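Putative D-tyrosyl-tRNA(Tyr) deacylase 2 (Leishmania major, PDB 1TC5) may hydrolyse D-tyrosyl-tRNA(Tyr) to D-tyrosine and free tRNA(Tyr), which could protect the cell from harmful effects of D-tyrosine. Local coordinates at residues Y126-F129 against C130-V133. Sequence-based numbering, arbitrary orientation.
Sequences YDRF and CHFV
Cys130 lays its sulfur over one face of the Tyr126 ring one turn back in the same helix, SG standing 3.6 Å from the ring centroid and 20° off the normal. The small, polarisable thiol fits this buried place, where a flat ring can lie close against it. On the next i/i+4 pair along the buried side, Val133 turns a branch over the Phe129 ring, CG2 lying 4.1 Å from the centroid in a CH-pi contact; CG1, anti to the backbone N (chi1 177°), leaves CG2 beside that N, facing the preceding turn.

Arg128 serves the partly exposed flank. Its CG lies off-centre over the Phe132 ring, 4.3 Å from the centroid, and the bend at chi2 carries the rest of the chain along that ring. Stem and guanidinium both pack there, planes 62° apart, Arg128 NE 3.4 Å from Phe132 CZ, while NH2 makes a salt bridge to Asp55. His131 runs alongside, CD2 3.5 Å from Arg128 NH1, and its ND1 is hydrogen-bonded to Glu141.

Beneath these side chains, four successive i+4 to i backbone hydrogen bonds, from Cys130 N to Tyr126 O (3.0 Å) through Val133 N to Phe129 O (3.1 Å), hold each pair one turn apart. Tyr126, Cys130 and Val133 meet strands 93-98 and 169-171, Phe129 and Phe132 meet helix 55-67, and Tyr126 OH bonds to Gly172 O: an amphipathic alpha-helix packed on the mixed beta-sheet of a DTD-family deacylase.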
loop_
_atom_site.group_PDB
_atom_site.type_symbol
_atom_site.label_atom_id
_atom_site.label_comp_id
_atom_site.label_asym_id
_atom_site.label_seq_id
_atom_site.Cartn_x
_atom_site.Cartn_y
_atom_site.Cartn_z
ATOM N N TYR A 126 -15.832 5.969 9.320
ATOM C CA TYR A 126 -15.424 4.734 8.637
ATOM C C TYR A 126 -16.636 3.867 8.338
ATOM O O TYR A 126 -16.807 3.346 7.229
ATOM C CB TYR A 126 -14.470 3.913 9.500
ATOM C CG TYR A 126 -14.128 2.562 8.912
ATOM C CD1 TYR A 126 -13.319 2.460 7.780
ATOM C CD2 TYR A 126 -14.604 1.396 9.478
ATOM C CE1 TYR A 126 -13.018 1.230 7.211
ATOM C CE2 TYR A 126 -14.292 0.163 8.925
ATOM C CZ TYR A 126 -13.499 0.083 7.797
ATOM O OH TYR A 126 -13.172 -1.154 7.249
ATOM N N ASP A 127 -17.451 3.697 9.358
ATOM C CA ASP A 127 -18.698 2.971 9.221
ATOM C C ASP A 127 -19.613 3.585 8.149
ATOM O O ASP A 127 -20.203 2.875 7.334
ATOM C CB ASP A 127 -19.401 2.940 10.572
ATOM C CG ASP A 127 -20.589 2.031 10.581
ATOM O OD1 ASP A 127 -20.377 0.805 10.504
ATOM O OD2 ASP A 127 -21.764 2.450 10.664
ATOM N N ARG A 128 -19.717 4.912 8.162
ATOM C CA ARG A 128 -20.590 5.630 7.234
ATOM C C ARG A 128 -20.055 5.514 5.825
ATOM O O ARG A 128 -20.803 5.294 4.882
ATOM C CB ARG A 128 -20.714 7.088 7.670
ATOM C CG ARG A 128 -21.850 7.855 7.053
ATOM C CD ARG A 128 -23.199 7.523 7.643
ATOM N NE ARG A 128 -24.290 8.209 6.945
ATOM C CZ ARG A 128 -25.501 7.694 6.719
ATOM N NH1 ARG A 128 -25.827 6.465 7.120
ATOM N NH2 ARG A 128 -26.403 8.421 6.081
ATOM N N PHE A 129 -18.742 5.613 5.698
ATOM C CA PHE A 129 -18.078 5.495 4.416
ATOM C C PHE A 129 -18.242 4.103 3.797
ATOM O O PHE A 129 -18.485 3.996 2.601
ATOM C CB PHE A 129 -16.596 5.835 4.559
ATOM C CG PHE A 129 -15.819 5.683 3.296
ATOM C CD1 PHE A 129 -15.731 6.743 2.395
ATOM C CD2 PHE A 129 -15.168 4.488 3.007
ATOM C CE1 PHE A 129 -14.999 6.618 1.223
ATOM C CE2 PHE A 129 -14.411 4.354 1.825
ATOM C CZ PHE A 129 -14.347 5.416 0.933
ATOM N N CYS A 130 -18.145 3.049 4.612
ATOM C CA CYS A 130 -18.331 1.692 4.127
ATOM C C CYS A 130 -19.793 1.453 3.719
ATOM O O CYS A 130 -20.049 0.791 2.713
ATOM C CB CYS A 130 -17.884 0.662 5.178
ATOM S SG CYS A 130 -16.086 0.646 5.591
ATOM N N HIS A 131 -20.732 1.987 4.503
ATOM C CA HIS A 131 -22.156 1.940 4.144
ATOM C C HIS A 131 -22.436 2.565 2.753
ATOM O O HIS A 131 -23.147 1.983 1.922
ATOM C CB HIS A 131 -22.993 2.632 5.232
ATOM C CG HIS A 131 -24.427 2.844 4.845
ATOM N ND1 HIS A 131 -25.241 1.815 4.419
ATOM C CD2 HIS A 131 -25.182 3.968 4.795
ATOM C CE1 HIS A 131 -26.441 2.296 4.134
ATOM N NE2 HIS A 131 -26.427 3.600 4.344
ATOM N N PHE A 132 -21.902 3.764 2.522
ATOM C CA PHE A 132 -22.107 4.480 1.274
ATOM C C PHE A 132 -21.530 3.710 0.100
ATOM O O PHE A 132 -22.086 3.742 -0.976
ATOM C CB PHE A 132 -21.495 5.886 1.339
ATOM C CG PHE A 132 -22.270 6.877 2.181
ATOM C CD1 PHE A 132 -23.631 6.708 2.461
ATOM C CD2 PHE A 132 -21.634 8.021 2.660
ATOM C CE1 PHE A 132 -24.329 7.643 3.219
ATOM C CE2 PHE A 132 -22.327 8.959 3.422
ATOM C CZ PHE A 132 -23.683 8.771 3.693
ATOM N N VAL A 133 -20.400 3.030 0.301
ATOM C CA VAL A 133 -19.772 2.251 -0.777
ATOM C C VAL A 133 -20.650 1.036 -1.086
ATOM O O VAL A 133 -20.952 0.767 -2.239
ATOM C CB VAL A 133 -18.292 1.848 -0.429
ATOM C CG1 VAL A 133 -17.630 0.951 -1.526
ATOM C CG2 VAL A 133 -17.442 3.098 -0.223
#